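Local coordinates for UspA domain-containing protein (Pyrococcus horikoshii, PDB 2DUM), which is of unknown function but belongs to the universal stress protein A family, and may act in a stress response as its relatives do, at residues A[5-10]-A[33-38]; A[23-28]-A[89-94]; A[121-126]-A[149-154]. All coordinates share one frame; numbering follows the deposited sequence.

Contact 1. Residues A[5-10]-A[33-38]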
loop_
_atom_site.group_PDB
_atom_site.type_symbol
_atom_site.label_atom_id
_atom_site.label_comp_id
_atom_site.label_asym_id
_atom_site.label_seq_id
_atom_site.Cartn_x
_atom_site.Cartn_y
_atom_site.Cartn_z
ATOM N N PHE A 5 0.050 12.147 0.521
ATOM C CA PHE A 5 -0.859 12.265 1.650
ATOM C C PHE A 5 -1.723 13.527 1.484
ATOM O O PHE A 5 -2.315 14.027 2.447
ATOM C CB PHE A 5 -0.104 12.141 3.032
ATOM C CG PHE A 5 0.643 10.796 3.168
ATOM C CD1 PHE A 5 0.040 9.689 3.802
ATOM C CD2 PHE A 5 1.906 10.582 2.522
ATOM C CE1 PHE A 5 0.646 8.445 3.876
ATOM C CE2 PHE A 5 2.557 9.260 2.563
ATOM C CZ PHE A 5 1.898 8.216 3.254
ATOM N N ARG A 6 -1.844 14.008 0.253
ATOM C CA ARG A 6 -2.591 15.231 0.050
ATOM C C ARG A 6 -4.075 15.063 0.325
ATOM O O ARG A 6 -4.696 16.029 0.839
ATOM C CB ARG A 6 -2.374 15.837 -1.315
ATOM C CG ARG A 6 -3.003 15.085 -2.288
ATOM C CD ARG A 6 -3.157 15.859 -3.561
ATOM N NE ARG A 6 -1.911 15.960 -4.379
ATOM C CZ ARG A 6 -0.680 15.377 -4.224
ATOM N NH1 ARG A 6 -0.311 14.466 -3.199
ATOM N NH2 ARG A 6 0.212 15.751 -5.196
ATOM N N LYS A 7 -4.642 13.888 0.016
ATOM C CA LYS A 7 -6.024 13.651 0.237
ATOM C C LYS A 7 -6.289 12.146 0.429
ATOM O O LYS A 7 -6.885 11.447 -0.354
ATOM C CB LYS A 7 -6.813 14.231 -0.909
ATOM C CG LYS A 7 -8.376 14.121 -0.685
ATOM C CD LYS A 7 -9.106 14.234 -2.021
ATOM C CE LYS A 7 -9.288 15.686 -2.452
ATOM N NZ LYS A 7 -10.765 15.960 -2.188
ATOM N N VAL A 8 -5.803 11.582 1.480
ATOM C CA VAL A 8 -5.935 10.161 1.496
ATOM C C VAL A 8 -7.350 9.786 1.842
ATOM O O VAL A 8 -8.055 10.594 2.489
ATOM C CB VAL A 8 -4.938 9.591 2.499
ATOM C CG1 VAL A 8 -3.649 10.352 2.360
ATOM C CG2 VAL A 8 -5.513 9.620 3.962
ATOM N N LEU A 9 -7.769 8.578 1.434
ATOM C CA LEU A 9 -9.121 8.113 1.789
ATOM C C LEU A 9 -8.881 6.941 2.622
ATOM O O LEU A 9 -7.873 6.221 2.442
ATOM C CB LEU A 9 -9.849 7.617 0.540
ATOM C CG LEU A 9 -11.244 6.996 0.321
ATOM C CD1 LEU A 9 -11.391 5.795 1.050
ATOM C CD2 LEU A 9 -12.358 7.916 0.737
ATOM N N PHE A 10 -9.820 6.667 3.485
ATOM C CA PHE A 10 -9.553 5.728 4.504
ATOM C C PHE A 10 -10.886 5.280 4.938
ATOM O O PHE A 10 -11.596 6.028 5.584
ATOM C CB PHE A 10 -8.893 6.458 5.684
ATOM C CG PHE A 10 -8.813 5.626 6.882
ATOM C CD1 PHE A 10 -9.837 5.589 7.762
ATOM C CD2 PHE A 10 -7.772 4.793 7.065
ATOM C CE1 PHE A 10 -9.834 4.791 8.829
ATOM C CE2 PHE A 10 -7.752 3.948 8.169
ATOM C CZ PHE A 10 -8.809 3.975 9.054
ATOM N N VAL A 33 -0.690 14.571 6.564
ATOM C CA VAL A 33 -1.785 14.416 5.608
ATOM C C VAL A 33 -2.486 15.797 5.267
ATOM O O VAL A 33 -2.563 16.657 6.156
ATOM C CB VAL A 33 -2.765 13.440 6.282
ATOM C CG1 VAL A 33 -3.766 12.962 5.342
ATOM C CG2 VAL A 33 -1.989 12.268 6.936
ATOM N N GLY A 34 -2.918 16.040 4.009
ATOM C CA GLY A 34 -3.624 17.276 3.597
ATOM C C GLY A 34 -5.027 17.124 4.151
ATOM O O GLY A 34 -5.325 17.632 5.227
ATOM N N GLU A 35 -5.881 16.353 3.467
ATOM C CA GLU A 35 -7.247 16.002 3.916
ATOM C C GLU A 35 -7.432 14.499 4.001
ATOM O O GLU A 35 -6.989 13.760 3.171
ATOM C CB GLU A 35 -8.198 16.583 2.887
ATOM C CG GLU A 35 -9.779 16.379 2.989
ATOM C CD GLU A 35 -10.477 17.066 1.690
ATOM O OE1 GLU A 35 -11.661 16.776 1.339
ATOM O OE2 GLU A 35 -9.800 17.885 0.955
ATOM N N VAL A 36 -8.129 14.021 4.988
ATOM C CA VAL A 36 -8.565 12.600 4.935
ATOM C C VAL A 36 -10.131 12.400 4.799
ATOM O O VAL A 36 -10.914 12.987 5.526
ATOM C CB VAL A 36 -7.964 11.765 6.108
ATOM C CG1 VAL A 36 -7.695 12.648 7.186
ATOM C CG2 VAL A 36 -8.891 10.604 6.576
ATOM N N ILE A 37 -10.606 11.587 3.890
ATOM C CA ILE A 37 -12.013 11.393 3.908
ATOM C C ILE A 37 -12.184 10.066 4.609
ATOM O O ILE A 37 -11.698 9.018 4.180
ATOM C CB ILE A 37 -12.498 11.271 2.495
ATOM C CG1 ILE A 37 -12.121 12.492 1.733
ATOM C CG2 ILE A 37 -13.974 10.943 2.375
ATOM C CD1 ILE A 37 -11.610 12.093 0.355
ATOM N N LEU A 38 -12.912 10.107 5.674
ATOM C CA LEU A 38 -13.111 8.959 6.453
ATOM C C LEU A 38 -14.392 8.281 5.968
ATOM O O LEU A 38 -15.449 8.619 6.444
ATOM C CB LEU A 38 -13.345 9.533 7.802
ATOM C CG LEU A 38 -13.558 8.587 8.913
ATOM C CD1 LEU A 38 -12.152 8.006 9.100
ATOM C CD2 LEU A 38 -14.083 9.436 10.112
#

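Contact 2. Residues A[23-28]-A[89-94]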
loop_
_atom_site.group_PDB
_atom_site.type_symbol
_atom_site.label_atom_id
_atom_site.label_comp_id
_atom_site.label_asym_id
_atom_site.label_seq_id
_atom_site.Cartn_x
_atom_site.Cartn_y
_atom_site.Cartn_z
ATOM N N GLU A 23 -4.429 3.659 15.195
ATOM C CA GLU A 23 -3.202 3.765 16.056
ATOM C C GLU A 23 -1.934 3.553 15.235
ATOM O O GLU A 23 -1.037 4.425 15.179
ATOM C CB GLU A 23 -3.190 2.750 17.186
ATOM C CG GLU A 23 -4.172 3.102 18.279
ATOM C CD GLU A 23 -4.911 1.866 18.881
ATOM O OE1 GLU A 23 -5.165 0.835 18.187
ATOM O OE2 GLU A 23 -5.284 1.934 20.073
ATOM N N VAL A 24 -1.879 2.403 14.561
ATOM C CA VAL A 24 -0.668 2.060 13.876
ATOM C C VAL A 24 -0.283 3.223 12.985
ATOM O O VAL A 24 0.863 3.586 13.023
ATOM C CB VAL A 24 -0.836 0.827 13.052
ATOM C CG1 VAL A 24 0.476 0.319 12.681
ATOM C CG2 VAL A 24 -1.605 -0.183 13.835
ATOM N N PHE A 25 -1.219 3.833 12.228
ATOM C CA PHE A 25 -0.820 4.900 11.357
ATOM C C PHE A 25 -0.300 5.947 12.235
ATOM O O PHE A 25 0.754 6.524 11.967
ATOM C CB PHE A 25 -1.955 5.475 10.612
ATOM C CG PHE A 25 -1.527 6.436 9.526
ATOM C CD1 PHE A 25 -0.878 6.002 8.400
ATOM C CD2 PHE A 25 -1.803 7.787 9.598
ATOM C CE1 PHE A 25 -0.477 6.892 7.395
ATOM C CE2 PHE A 25 -1.401 8.689 8.534
ATOM C CZ PHE A 25 -0.725 8.224 7.468
ATOM N N GLU A 26 -0.999 6.148 13.354
ATOM C CA GLU A 26 -0.657 7.221 14.294
ATOM C C GLU A 26 0.745 7.102 14.822
ATOM O O GLU A 26 1.467 8.090 14.810
ATOM C CB GLU A 26 -1.674 7.309 15.429
ATOM C CG GLU A 26 -1.103 7.832 16.808
ATOM C CD GLU A 26 -1.025 9.393 16.898
ATOM O OE1 GLU A 26 0.115 9.926 16.707
ATOM O OE2 GLU A 26 -2.094 10.074 17.134
ATOM N N LYS A 27 1.131 5.874 15.222
ATOM C CA LYS A 27 2.547 5.533 15.686
ATOM C C LYS A 27 3.640 5.425 14.619
ATOM O O LYS A 27 4.676 6.102 14.698
ATOM C CB LYS A 27 2.608 4.320 16.592
ATOM C CG LYS A 27 3.581 4.569 17.789
ATOM C CD LYS A 27 4.779 5.710 17.510
ATOM C CE LYS A 27 6.180 5.566 18.315
ATOM N NZ LYS A 27 7.260 4.689 17.584
ATOM N N ARG A 28 3.364 4.605 13.607
ATOM C CA ARG A 28 4.162 4.511 12.388
ATOM C C ARG A 28 4.403 5.821 11.739
ATOM O O ARG A 28 5.552 6.149 11.503
ATOM C CB ARG A 28 3.491 3.586 11.378
ATOM C CG ARG A 28 3.330 2.220 11.935
ATOM C CD ARG A 28 3.215 1.167 10.900
ATOM N NE ARG A 28 4.097 0.007 11.183
ATOM C CZ ARG A 28 5.385 -0.079 10.808
ATOM N NH1 ARG A 28 6.070 -1.175 11.112
ATOM N NH2 ARG A 28 5.987 0.933 10.137
ATOM N N ARG A 89 -6.691 13.756 13.856
ATOM C CA ARG A 89 -5.618 13.918 14.816
ATOM C C ARG A 89 -4.551 12.851 14.735
ATOM O O ARG A 89 -3.415 13.091 15.141
ATOM C CB ARG A 89 -6.187 13.918 16.238
ATOM C CG ARG A 89 -5.346 14.658 17.256
ATOM C CD ARG A 89 -5.922 14.643 18.644
ATOM N NE ARG A 89 -4.761 14.862 19.484
ATOM C CZ ARG A 89 -4.079 13.897 20.105
ATOM N NH1 ARG A 89 -4.519 12.644 20.025
ATOM N NH2 ARG A 89 -2.963 14.179 20.811
ATOM N N ALA A 90 -4.907 11.664 14.242
ATOM C CA ALA A 90 -3.855 10.629 14.016
ATOM C C ALA A 90 -3.082 10.779 12.691
ATOM O O ALA A 90 -1.842 10.829 12.626
ATOM C CB ALA A 90 -4.477 9.249 14.106
ATOM N N PHE A 91 -3.826 10.865 11.621
ATOM C CA PHE A 91 -3.188 11.212 10.379
ATOM C C PHE A 91 -2.392 12.456 10.393
ATOM O O PHE A 91 -1.669 12.677 9.427
ATOM C CB PHE A 91 -4.239 11.220 9.332
ATOM C CG PHE A 91 -4.785 9.900 9.182
ATOM C CD1 PHE A 91 -5.308 9.261 10.310
ATOM C CD2 PHE A 91 -4.622 9.190 8.002
ATOM C CE1 PHE A 91 -5.735 7.964 10.211
ATOM C CE2 PHE A 91 -5.050 7.931 7.890
ATOM C CZ PHE A 91 -5.604 7.306 8.983
ATOM N N ARG A 92 -2.529 13.235 11.480
ATOM C CA ARG A 92 -1.880 14.502 11.584
ATOM C C ARG A 92 -2.277 15.262 10.384
ATOM O O ARG A 92 -1.509 15.864 9.729
ATOM C CB ARG A 92 -0.360 14.350 11.615
ATOM C CG ARG A 92 -0.042 13.410 12.656
ATOM C CD ARG A 92 1.079 12.540 12.342
ATOM N NE ARG A 92 2.126 12.921 13.282
ATOM C CZ ARG A 92 2.308 12.382 14.503
ATOM N NH1 ARG A 92 3.308 12.830 15.276
ATOM N NH2 ARG A 92 1.528 11.396 14.958
ATOM N N ALA A 93 -3.553 15.276 10.183
ATOM C CA ALA A 93 -4.200 15.784 9.013
ATOM C C ALA A 93 -4.395 17.319 9.132
ATOM O O ALA A 93 -4.806 17.777 10.192
ATOM C CB ALA A 93 -5.578 15.056 8.976
ATOM N N LYS A 94 -4.152 18.139 8.119
ATOM C CA LYS A 94 -4.765 19.444 8.197
ATOM C C LYS A 94 -6.341 19.415 8.144
ATOM O O LYS A 94 -6.906 20.307 8.747
ATOM C CB LYS A 94 -4.279 20.383 7.138
ATOM C CG LYS A 94 -2.965 20.037 6.537
ATOM C CD LYS A 94 -2.044 21.254 6.529
ATOM C CE LYS A 94 -2.297 22.099 5.302
ATOM N NZ LYS A 94 -2.820 21.385 4.011
#

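Contact 3. Residues A[121-126]-A[149-154]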
loop_
_atom_site.group_PDB
_atom_site.type_symbol
_atom_site.label_atom_id
_atom_site.label_comp_id
_atom_site.label_asym_id
_atom_site.label_seq_id
_atom_site.Cartn_x
_atom_site.Cartn_y
_atom_site.Cartn_z
ATOM N N ILE A 121 -5.339 5.603 -1.365
ATOM C CA ILE A 121 -6.263 4.967 -0.414
ATOM C C ILE A 121 -5.510 4.200 0.652
ATOM O O ILE A 121 -4.492 3.582 0.330
ATOM C CB ILE A 121 -7.569 4.264 -0.984
ATOM C CG1 ILE A 121 -7.658 2.907 -0.394
ATOM C CG2 ILE A 121 -7.629 4.072 -2.456
ATOM C CD1 ILE A 121 -8.982 2.568 0.175
ATOM N N ILE A 122 -5.956 4.301 1.904
ATOM C CA ILE A 122 -5.305 3.612 3.007
ATOM C C ILE A 122 -6.309 2.707 3.554
ATOM O O ILE A 122 -7.422 3.150 3.775
ATOM C CB ILE A 122 -5.028 4.544 4.169
ATOM C CG1 ILE A 122 -3.834 5.438 3.844
ATOM C CG2 ILE A 122 -4.683 3.789 5.425
ATOM C CD1 ILE A 122 -3.909 6.770 4.543
ATOM N N LEU A 123 -5.889 1.463 3.802
ATOM C CA LEU A 123 -6.700 0.344 4.306
ATOM C C LEU A 123 -6.001 -0.460 5.397
ATOM O O LEU A 123 -4.762 -0.689 5.314
ATOM C CB LEU A 123 -6.821 -0.721 3.255
ATOM C CG LEU A 123 -7.796 -0.749 2.148
ATOM C CD1 LEU A 123 -8.735 0.273 2.623
ATOM C CD2 LEU A 123 -7.099 -0.347 0.883
ATOM N N PRO A 124 -6.786 -0.997 6.360
ATOM C CA PRO A 124 -6.218 -1.936 7.320
ATOM C C PRO A 124 -6.082 -3.263 6.619
ATOM O O PRO A 124 -6.923 -3.543 5.727
ATOM C CB PRO A 124 -7.321 -2.029 8.413
ATOM C CG PRO A 124 -8.317 -1.008 8.072
ATOM C CD PRO A 124 -8.225 -0.810 6.610
ATOM N N SER A 125 -5.061 -4.057 6.990
ATOM C CA SER A 125 -4.877 -5.359 6.336
ATOM C C SER A 125 -6.093 -6.174 6.705
ATOM O O SER A 125 -6.976 -6.383 5.869
ATOM C CB SER A 125 -3.564 -6.051 6.646
ATOM O OG SER A 125 -3.712 -7.055 7.631
ATOM N N ARG A 126 -6.223 -6.573 7.955
ATOM C CA ARG A 126 -7.395 -7.356 8.302
ATOM C C ARG A 126 -8.302 -6.562 9.230
ATOM O O ARG A 126 -7.825 -5.769 10.099
ATOM C CB ARG A 126 -7.042 -8.775 8.817
ATOM C CG ARG A 126 -5.695 -8.975 9.642
ATOM C CD ARG A 126 -6.026 -9.121 11.127
ATOM N NE ARG A 126 -4.874 -9.254 12.032
ATOM C CZ ARG A 126 -4.950 -9.541 13.360
ATOM N NH1 ARG A 126 -3.816 -9.647 14.105
ATOM N NH2 ARG A 126 -6.145 -9.744 13.966
ATOM N N LYS A 149 -5.938 4.304 -8.412
ATOM C CA LYS A 149 -5.329 4.919 -7.245
ATOM C C LYS A 149 -4.177 4.038 -6.543
ATOM O O LYS A 149 -4.096 2.788 -6.757
ATOM C CB LYS A 149 -6.480 5.353 -6.307
ATOM C CG LYS A 149 -7.076 6.775 -6.512
ATOM C CD LYS A 149 -7.692 7.000 -7.851
ATOM C CE LYS A 149 -8.105 8.428 -8.020
ATOM N NZ LYS A 149 -6.929 9.408 -7.872
ATOM N N PRO A 150 -3.207 4.701 -5.834
ATOM C CA PRO A 150 -2.258 3.961 -4.977
ATOM C C PRO A 150 -2.861 3.533 -3.675
ATOM O O PRO A 150 -3.975 3.999 -3.360
ATOM C CB PRO A 150 -1.097 4.916 -4.819
ATOM C CG PRO A 150 -1.650 6.281 -5.046
ATOM C CD PRO A 150 -2.852 6.128 -5.956
ATOM N N VAL A 151 -2.229 2.575 -2.976
ATOM C CA VAL A 151 -2.909 1.936 -1.850
ATOM C C VAL A 151 -1.996 1.602 -0.714
ATOM O O VAL A 151 -1.019 0.901 -0.915
ATOM C CB VAL A 151 -3.644 0.636 -2.231
ATOM C CG1 VAL A 151 -4.236 -0.081 -0.953
ATOM C CG2 VAL A 151 -4.782 0.887 -3.168
ATOM N N LEU A 152 -2.313 2.059 0.492
ATOM C CA LEU A 152 -1.450 1.790 1.600
ATOM C C LEU A 152 -2.107 0.670 2.422
ATOM O O LEU A 152 -3.248 0.781 3.027
ATOM C CB LEU A 152 -1.325 3.061 2.424
ATOM C CG LEU A 152 0.062 3.463 2.940
ATOM C CD1 LEU A 152 -0.034 4.354 4.104
ATOM C CD2 LEU A 152 0.797 2.375 3.407
ATOM N N ILE A 153 -1.442 -0.462 2.475
ATOM C CA ILE A 153 -2.058 -1.395 3.394
ATOM C C ILE A 153 -1.277 -1.400 4.694
ATOM O O ILE A 153 -0.083 -1.703 4.737
ATOM C CB ILE A 153 -2.545 -2.767 2.806
ATOM C CG1 ILE A 153 -2.387 -3.779 3.894
ATOM C CG2 ILE A 153 -1.870 -3.208 1.547
ATOM C CD1 ILE A 153 -0.847 -4.355 4.030
ATOM N N ILE A 154 -1.933 -0.937 5.741
ATOM C CA ILE A 154 -1.249 -0.759 7.028
ATOM C C ILE A 154 -1.602 -2.030 7.778
ATOM O O ILE A 154 -2.558 -2.742 7.336
ATOM C CB ILE A 154 -1.639 0.617 7.710
ATOM C CG1 ILE A 154 -0.450 1.364 8.271
ATOM C CG2 ILE A 154 -2.444 0.454 8.936
ATOM C CD1 ILE A 154 0.248 2.304 7.269
#

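Contact 1. Residues A[5-10]-A[33-38]
Lys7 and Glu35 stand side by side on neighbouring parallel strands, the two strands of the beta-alpha-beta unit formed by strand 7-11, helix 16-28 and strand 35-43. The Lys7 side chain can be followed outward. Its CB lies near the carbonyl oxygen of Glu35. CG sits 4.0 Å from Ile37 CD1, and CD touches the same methyl. The chain bends at its third torsion (chi3 -82°) and again at the fourth, which turns it back toward the extended glutamate. CE comes near Glu35 OE2. NZ ends 3.7 Å from Glu35 OE1, a long salt bridge, with OE2 almost as near. Arg97 holds OE1 by a second salt bridge, so the carboxylate has two positive partners, Lys7 being the long one. With an alanine in place of Lys7, Glu35 would probably lose its lysine partner and a gap would open beside Ile37 CD1. Further along the same sheet face, Leu9 CD2 rests 3.8 Å from Ile37 CB, the two side chains crossing obliquely.

The other face carries Val8, Val36, Phe10 and Leu38. Val8 CG2 packs on Val36 CB. Backbone bonds tie the strands: Ile37 N donates to Val8 O at 3.1 Å, and Phe10 N donates to Ile37 O. Before the strands, Gly34 N donates to Phe5 O. The Phe5 ring meets Phe5 of the second subunit edge-to-face. At the far end Phe10 and Leu38 point the same way, and Leu38 CD1 meets the edge of the Phe10 ring, 3.6 Å from Phe10 CD1.

Contact 2. Residues A[23-28]-A[89-94]
The C-terminal half of helix 16-28 meets residues 89-94, which run on from helix 69-90, on one side of the parallel sheet. An aromatic pair fills the inner part of this contact. Phe25 and Phe91 form an offset stack, with ring centroids 4.3 Å apart and planes inclined at 29°. The overlap is uneven. Phe25 CD2 lies over the centre of the Phe91 ring, whereas Phe91 CE2 lies over one face of Phe25 near its rim. The CA of Phe91 reaches the edge of the Phe25 ring, in its plane. Phe25 has CG anti to the backbone N (chi1 -170°), which carries its ring out from the helix to Phe91. Phe10 packs edge-to-face with Phe91, and Phe5 also touches Phe25, so the pair joins the apolar layer between sheet and helices.

The small Ala90 sits where the backbones come close. Ala90 CA is 4.7 Å from Glu26 CA, and Ala90 CB meets Glu26 CB at 3.7 Å. Beyond this point the glutamate chain bends at its second torsion, and the two oxygens meet different partners. OE2 lies by Ala90 CA, 3.6 Å away. OE1 is paired with Arg92 NH2 at 2.7 Å. This is a salt bridge with a weak hydrogen bond, because the N-H is poorly aimed. The oxygen lies at the guanidinium edge, near its plane, but the carboxylate plane is turned 76° from the guanidinium. Arg92 has positive phi, as the first residue to leave helical geometry. Rings packed against the sheet, with a charged pair at the outer side, fit the alpha/beta fold of the universal stress protein family, in which helices cover a parallel sheet.

Contact 3. Residues A[121-126]-A[149-154]
Ile121 and Leu152 have the largest surfaces buried between these parallel strands, followed by Leu123. Strands 120-124 and 151-154 are joined through helix 138-146, a beta-alpha-beta crossover. Ile121 is held through its backbone at both polar atoms. Its N donates to Pro150 O at 2.9 Å. Its O accepts from Leu152 N at 2.7 Å. The Ile121 methyl CG2 lies by Pro150 O and, more loosely, by Lys149 CB.

Leu152 O in turn accepts from Leu123 N at 2.8 Å. On its side of the sheet, Leu152 runs beside Ile122 and points the same way. Its CB is 3.7 Å from Ile122 CG1, and its CD1 touches that same atom.

Leu123 projects to the other face, with Ile121, Val151 and Ile153. Its CG is anti to the carbonyl carbon (chi1 -84°), and its CD2 meets Val151 CG1. Leu123 O accepts from Ile154 N at 2.9 Å. Beyond the strand, Ser125 CB packs 3.8 Å from Ile153 CG1.

Strand 120-124 lies next to strand 7-11 in the sheet, where Ile122 touches Val8 and Phe10. Helix 16-28 covers Pro124 and Ile154, while helix 105-115 packs on Ile121. Strand 151-154 is outermost within the chain, but Val151, Leu152 and Ile153 pair antiparallel with a strand of the second subunit, which continues the sheet across the interface.

In the fold
Contacts 1 and 3 are buried strand pairs of one parallel sheet. Contact 2 is partly buried and joins helix 16-28 to residues 89-94. Strands 7-11 and 120-124 are neighbours, so Leu9 O reaches Ile122 N and contacts 1 and 3 become continuous. Contact 3 is almost wholly apolar outside its backbone bonds. Contact 1 adds a charged pair at one end, and contact 2 puts its salt bridge at the outer side. Phe91 of contact 2 packs on Ile122, and Phe25 on Ile154, which ties contact 2 to contact 3. Val33 O and Lys94 N link contacts 1 and 2. All three touch the second subunit, and at contact 3 the sheet runs on into that subunit.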